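Ribonucleotide monophosphatase NagD (Escherichia coli, PDB 2C4N) catalyses the metal-dependent removal of phosphate from ribonucleotides, probably accepting a broad range of phosphorylated substrates, as a member of the HAD-like hydrolase superfamily. Local coordinates at residues A[207-221]-A[235-249]. Sequence-based numbering, arbitrary orientation.
Sequences ILAGFQAGLETILVL and FRPSWIYPSVAEIDV
Thr-217 OG1 has two polar partners: Ser-238 N donates to it over 3.2 Å, and a water lies 2.6 Å from OG1 and donates to Arg-236 O. With chi1 at 59°, the hydroxyl stands between Thr-217's own N and carbonyl carbon, facing the start of the edge strand. Ser-238 returns the grip, its OG accepting a nearly straight bond from Thr-217 N at 2.9 Å. From here strands 216-220 and 239-241 run parallel, 239-241 being the outermost strand within the chain of the six-stranded parallel sheet of the HAD Rossmann-like core. Trp-239 N donates to Thr-217 O, Leu-219 N to Trp-239 O, Tyr-241 N to Leu-219 O and Leu-221 N to Tyr-241 O. On the face of Trp-239 and Tyr-241, Ile-218 is wedged among side chains: CG1 lies 3.5 Å from Trp-239 CE3, CG2 meets the Tyr-241 ring edge in plane and reaches Ile-247 CD1 tip to tip, and CD1 touches Val-249 CG2. Replacing Ile-218 with an alanine would probably open a gap between both rings and cost Ile-247 CD1 that contact. Val-249 CG2 also covers one Trp-239 face, Ser-238 CB the other. Beyond Ile-218, Val-220 packs near the magnesium ligand Asp-201. Beside helix 203-212, Phe-235 packs against Ile-207, Leu-208 and Phe-211, while Trp-180 of the second subunit stacks with Phe-211. The Phe-211 and Phe-235 rings are nearly parallel but slid apart, and it is Phe-235 CB that makes the CH-pi contact over the Phe-211 face, 4.0 Å from the ring centroid.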
loop_
_atom_site.group_PDB
_atom_site.type_symbol
_atom_site.label_atom_id
_atom_site.label_comp_id
_atom_site.label_asym_id
_atom_site.label_seq_id
_atom_site.Cartn_x
_atom_site.Cartn_y
_atom_site.Cartn_z
ATOM N N ILE A 207 -2.506 3.513 -23.144
ATOM C CA ILE A 207 -3.435 2.463 -23.518
ATOM C C ILE A 207 -4.553 2.252 -22.504
ATOM O O ILE A 207 -5.723 2.168 -22.880
ATOM C CB ILE A 207 -2.677 1.144 -23.764
ATOM C CG1 ILE A 207 -1.450 1.417 -24.651
ATOM C CG2 ILE A 207 -3.599 0.137 -24.443
ATOM C CD1 ILE A 207 -1.773 2.054 -26.009
ATOM N N LEU A 208 -4.196 2.188 -21.224
ATOM C CA LEU A 208 -5.187 2.000 -20.169
ATOM C C LEU A 208 -6.222 3.128 -20.185
ATOM O O LEU A 208 -7.426 2.875 -20.105
ATOM C CB LEU A 208 -4.501 1.940 -18.798
ATOM C CG LEU A 208 -5.400 1.821 -17.558
ATOM C CD1 LEU A 208 -6.251 0.564 -17.643
ATOM C CD2 LEU A 208 -4.536 1.798 -16.306
ATOM N N ALA A 209 -5.758 4.369 -20.296
ATOM C CA ALA A 209 -6.670 5.510 -20.323
ATOM C C ALA A 209 -7.552 5.486 -21.565
ATOM O O ALA A 209 -8.769 5.665 -21.477
ATOM C CB ALA A 209 -5.883 6.813 -20.265
ATOM N N GLY A 210 -6.943 5.257 -22.726
ATOM C CA GLY A 210 -7.713 5.219 -23.955
ATOM C C GLY A 210 -8.786 4.146 -23.907
ATOM O O GLY A 210 -9.941 4.382 -24.265
ATOM N N PHE A 211 -8.399 2.962 -23.454
ATOM C CA PHE A 211 -9.324 1.840 -23.359
ATOM C C PHE A 211 -10.529 2.153 -22.473
ATOM O O PHE A 211 -11.681 1.919 -22.852
ATOM C CB PHE A 211 -8.593 0.609 -22.825
ATOM C CG PHE A 211 -9.497 -0.543 -22.550
ATOM C CD1 PHE A 211 -10.008 -0.757 -21.273
ATOM C CD2 PHE A 211 -9.899 -1.380 -23.587
ATOM C CE1 PHE A 211 -10.912 -1.787 -21.034
ATOM C CE2 PHE A 211 -10.802 -2.411 -23.359
ATOM C CZ PHE A 211 -11.310 -2.613 -22.081
ATOM N N GLN A 212 -10.256 2.683 -21.290
ATOM C CA GLN A 212 -11.318 3.027 -20.354
ATOM C C GLN A 212 -12.230 4.126 -20.879
ATOM O O GLN A 212 -13.404 4.180 -20.522
ATOM C CB GLN A 212 -10.714 3.452 -19.015
ATOM C CG GLN A 212 -9.947 2.338 -18.336
ATOM C CD GLN A 212 -10.370 2.141 -16.903
ATOM O OE1 GLN A 212 -9.632 2.463 -15.976
ATOM N NE2 GLN A 212 -11.569 1.617 -16.713
ATOM N N ALA A 213 -11.680 4.993 -21.725
ATOM C CA ALA A 213 -12.424 6.107 -22.312
ATOM C C ALA A 213 -13.227 5.679 -23.540
ATOM O O ALA A 213 -13.989 6.466 -24.099
ATOM C CB ALA A 213 -11.458 7.228 -22.691
ATOM N N GLY A 214 -13.043 4.433 -23.966
ATOM C CA GLY A 214 -13.773 3.926 -25.113
ATOM C C GLY A 214 -13.102 4.168 -26.451
ATOM O O GLY A 214 -13.742 4.076 -27.497
ATOM N N LEU A 215 -11.809 4.470 -26.436
ATOM C CA LEU A 215 -11.092 4.721 -27.684
ATOM C C LEU A 215 -10.386 3.502 -28.251
ATOM O O LEU A 215 -10.049 2.561 -27.523
ATOM C CB LEU A 215 -10.031 5.809 -27.490
ATOM C CG LEU A 215 -10.370 7.304 -27.525
ATOM C CD1 LEU A 215 -11.306 7.660 -26.395
ATOM C CD2 LEU A 215 -9.079 8.098 -27.425
ATOM N N GLU A 216 -10.161 3.529 -29.561
ATOM C CA GLU A 216 -9.402 2.475 -30.210
ATOM C C GLU A 216 -7.983 2.866 -29.816
ATOM O O GLU A 216 -7.679 4.055 -29.705
ATOM C CB GLU A 216 -9.568 2.526 -31.734
ATOM C CG GLU A 216 -10.809 1.823 -32.256
ATOM C CD GLU A 216 -10.852 1.754 -33.772
ATOM O OE1 GLU A 216 -9.947 2.316 -34.430
ATOM O OE2 GLU A 216 -11.800 1.137 -34.302
ATOM N N THR A 217 -7.118 1.885 -29.599
ATOM C CA THR A 217 -5.758 2.187 -29.180
ATOM C C THR A 217 -4.679 1.577 -30.058
ATOM O O THR A 217 -4.839 0.478 -30.588
ATOM C CB THR A 217 -5.523 1.690 -27.740
ATOM O OG1 THR A 217 -5.759 0.276 -27.690
ATOM C CG2 THR A 217 -6.476 2.385 -26.764
ATOM N N ILE A 218 -3.576 2.303 -30.200
ATOM C CA ILE A 218 -2.435 1.827 -30.969
ATOM C C ILE A 218 -1.205 1.955 -30.093
ATOM O O ILE A 218 -0.862 3.046 -29.641
ATOM C CB ILE A 218 -2.182 2.657 -32.249
ATOM C CG1 ILE A 218 -3.374 2.535 -33.199
ATOM C CG2 ILE A 218 -0.914 2.157 -32.947
ATOM C CD1 ILE A 218 -3.209 3.328 -34.490
ATOM N N LEU A 219 -0.548 0.833 -29.839
ATOM C CA LEU A 219 0.657 0.841 -29.030
ATOM C C LEU A 219 1.876 0.819 -29.945
ATOM O O LEU A 219 1.953 -0.013 -30.845
ATOM C CB LEU A 219 0.717 -0.402 -28.131
ATOM C CG LEU A 219 2.032 -0.624 -27.362
ATOM C CD1 LEU A 219 2.133 0.352 -26.190
ATOM C CD2 LEU A 219 2.079 -2.057 -26.846
ATOM N N VAL A 220 2.814 1.738 -29.736
ATOM C CA VAL A 220 4.044 1.710 -30.517
ATOM C C VAL A 220 5.079 1.156 -29.554
ATOM O O VAL A 220 4.957 1.342 -28.344
ATOM C CB VAL A 220 4.475 3.114 -31.030
ATOM C CG1 VAL A 220 3.555 3.551 -32.147
ATOM C CG2 VAL A 220 4.468 4.132 -29.893
ATOM N N LEU A 221 6.081 0.464 -30.085
ATOM C CA LEU A 221 7.112 -0.158 -29.264
ATOM C C LEU A 221 8.392 0.664 -29.172
ATOM O O LEU A 221 9.434 0.172 -28.738
ATOM C CB LEU A 221 7.426 -1.545 -29.837
ATOM C CG LEU A 221 6.210 -2.469 -30.004
ATOM C CD1 LEU A 221 6.604 -3.712 -30.798
ATOM C CD2 LEU A 221 5.659 -2.838 -28.634
ATOM N N PHE A 235 -6.458 -6.226 -20.874
ATOM C CA PHE A 235 -6.973 -5.684 -22.127
ATOM C C PHE A 235 -5.743 -5.568 -23.018
ATOM O O PHE A 235 -4.618 -5.586 -22.526
ATOM C CB PHE A 235 -7.557 -4.289 -21.885
ATOM C CG PHE A 235 -6.574 -3.340 -21.275
ATOM C CD1 PHE A 235 -5.714 -2.589 -22.078
ATOM C CD2 PHE A 235 -6.441 -3.265 -19.895
ATOM C CE1 PHE A 235 -4.734 -1.783 -21.508
ATOM C CE2 PHE A 235 -5.468 -2.466 -19.314
ATOM C CZ PHE A 235 -4.609 -1.724 -20.119
ATOM N N ARG A 236 -5.951 -5.448 -24.319
ATOM C CA ARG A 236 -4.835 -5.307 -25.233
ATOM C C ARG A 236 -5.109 -4.222 -26.268
ATOM O O ARG A 236 -6.259 -3.869 -26.533
ATOM C CB ARG A 236 -4.533 -6.646 -25.908
ATOM C CG ARG A 236 -3.953 -7.684 -24.956
ATOM C CD ARG A 236 -3.830 -9.024 -25.639
ATOM N NE ARG A 236 -3.166 -10.016 -24.804
ATOM C CZ ARG A 236 -3.041 -11.297 -25.134
ATOM N NH1 ARG A 236 -3.538 -11.739 -26.282
ATOM N NH2 ARG A 236 -2.418 -12.136 -24.322
ATOM N N PRO A 237 -4.044 -3.678 -26.870
ATOM C CA PRO A 237 -4.179 -2.624 -27.876
ATOM C C PRO A 237 -4.921 -3.097 -29.117
ATOM O O PRO A 237 -4.876 -4.277 -29.464
ATOM C CB PRO A 237 -2.726 -2.263 -28.199
ATOM C CG PRO A 237 -1.940 -2.726 -26.977
ATOM C CD PRO A 237 -2.627 -4.026 -26.661
ATOM N N SER A 238 -5.598 -2.172 -29.788
ATOM C CA SER A 238 -6.315 -2.500 -31.010
ATOM C C SER A 238 -5.272 -2.900 -32.058
ATOM O O SER A 238 -5.483 -3.827 -32.845
ATOM C CB SER A 238 -7.107 -1.284 -31.491
ATOM O OG SER A 238 -7.949 -0.790 -30.463
ATOM N N TRP A 239 -4.145 -2.190 -32.049
ATOM C CA TRP A 239 -3.031 -2.435 -32.970
ATOM C C TRP A 239 -1.702 -2.187 -32.258
ATOM O O TRP A 239 -1.650 -1.470 -31.253
ATOM C CB TRP A 239 -3.096 -1.487 -34.167
ATOM C CG TRP A 239 -4.291 -1.638 -35.040
ATOM C CD1 TRP A 239 -4.500 -2.590 -35.996
ATOM C CD2 TRP A 239 -5.436 -0.781 -35.067
ATOM N NE1 TRP A 239 -5.706 -2.375 -36.621
ATOM C CE2 TRP A 239 -6.301 -1.269 -36.070
ATOM C CE3 TRP A 239 -5.816 0.355 -34.338
ATOM C CZ2 TRP A 239 -7.526 -0.657 -36.368
ATOM C CZ3 TRP A 239 -7.034 0.964 -34.633
ATOM C CH2 TRP A 239 -7.872 0.455 -35.640
ATOM N N ILE A 240 -0.633 -2.770 -32.797
ATOM C CA ILE A 240 0.708 -2.603 -32.244
ATOM C C ILE A 240 1.717 -2.461 -33.383
ATOM O O ILE A 240 1.727 -3.268 -34.310
ATOM C CB ILE A 240 1.138 -3.815 -31.392
ATOM C CG1 ILE A 240 0.112 -4.082 -30.289
ATOM C CG2 ILE A 240 2.514 -3.553 -30.781
ATOM C CD1 ILE A 240 0.394 -5.329 -29.483
ATOM N N TYR A 241 2.554 -1.430 -33.319
ATOM C CA TYR A 241 3.578 -1.219 -34.342
ATOM C C TYR A 241 4.897 -0.846 -33.686
ATOM O O TYR A 241 4.923 -0.360 -32.554
ATOM C CB TYR A 241 3.180 -0.099 -35.312
ATOM C CG TYR A 241 1.950 -0.399 -36.133
ATOM C CD1 TYR A 241 0.699 0.069 -35.744
ATOM C CD2 TYR A 241 2.034 -1.182 -37.284
ATOM C CE1 TYR A 241 -0.441 -0.235 -36.475
ATOM C CE2 TYR A 241 0.903 -1.493 -38.023
ATOM C CZ TYR A 241 -0.335 -1.018 -37.613
ATOM O OH TYR A 241 -1.465 -1.340 -38.329
ATOM N N PRO A 242 6.018 -1.083 -34.386
ATOM C CA PRO A 242 7.330 -0.745 -33.833
ATOM C C PRO A 242 7.380 0.756 -33.542
ATOM O O PRO A 242 7.896 1.178 -32.511
ATOM C CB PRO A 242 8.290 -1.151 -34.949
ATOM C CG PRO A 242 7.581 -2.301 -35.597
ATOM C CD PRO A 242 6.157 -1.801 -35.667
ATOM N N SER A 243 6.822 1.553 -34.451
ATOM C CA SER A 243 6.804 3.009 -34.295
ATOM C C SER A 243 5.710 3.607 -35.161
ATOM O O SER A 243 5.047 2.892 -35.905
ATOM C CB SER A 243 8.153 3.608 -34.706
ATOM O OG SER A 243 8.318 3.550 -36.112
ATOM N N VAL A 244 5.523 4.921 -35.070
ATOM C CA VAL A 244 4.500 5.594 -35.864
ATOM C C VAL A 244 4.744 5.472 -37.372
ATOM O O VAL A 244 3.821 5.624 -38.172
ATOM C CB VAL A 244 4.405 7.096 -35.500
ATOM C CG1 VAL A 244 3.832 7.252 -34.094
ATOM C CG2 VAL A 244 5.782 7.752 -35.588
ATOM N N ALA A 245 5.981 5.181 -37.753
ATOM C CA ALA A 245 6.338 5.063 -39.164
ATOM C C ALA A 245 5.505 4.051 -39.948
ATOM O O ALA A 245 5.252 4.245 -41.140
ATOM C CB ALA A 245 7.816 4.728 -39.294
ATOM N N GLU A 246 5.077 2.976 -39.292
ATOM C CA GLU A 246 4.283 1.959 -39.973
ATOM C C GLU A 246 2.779 2.071 -39.757
ATOM O O GLU A 246 2.016 1.286 -40.314
ATOM C CB GLU A 246 4.742 0.555 -39.561
ATOM C CG GLU A 246 6.169 0.216 -39.955
ATOM C CD GLU A 246 6.485 -1.250 -39.753
ATOM O OE1 GLU A 246 5.799 -1.894 -38.928
ATOM O OE2 GLU A 246 7.421 -1.759 -40.411
ATOM N N ILE A 247 2.343 3.032 -38.949
ATOM C CA ILE A 247 0.910 3.187 -38.710
ATOM C C ILE A 247 0.237 3.644 -40.004
ATOM O O ILE A 247 0.590 4.691 -40.547
ATOM C CB ILE A 247 0.615 4.247 -37.606
ATOM C CG1 ILE A 247 1.162 3.777 -36.260
ATOM C CG2 ILE A 247 -0.886 4.487 -37.487
ATOM C CD1 ILE A 247 0.965 4.795 -35.138
ATOM N N ASP A 248 -0.718 2.861 -40.503
ATOM C CA ASP A 248 -1.432 3.221 -41.726
ATOM C C ASP A 248 -2.904 2.820 -41.664
ATOM O O ASP A 248 -3.542 2.613 -42.698
ATOM C CB ASP A 248 -0.765 2.587 -42.952
ATOM C CG ASP A 248 -0.837 1.071 -42.943
ATOM O OD1 ASP A 248 -1.427 0.496 -42.000
ATOM O OD2 ASP A 248 -0.302 0.454 -43.887
ATOM N N VAL A 249 -3.430 2.702 -40.448
ATOM C CA VAL A 249 -4.833 2.356 -40.250
ATOM C C VAL A 249 -5.618 3.640 -40.007
ATOM O O VAL A 249 -6.815 3.606 -39.727
ATOM C CB VAL A 249 -5.032 1.395 -39.040
ATOM C CG1 VAL A 249 -4.351 0.060 -39.294
ATOM C CG2 VAL A 249 -4.494 2.036 -37.783
HETATM O O HOH W 1 -7.412 -1.047 -26.216
#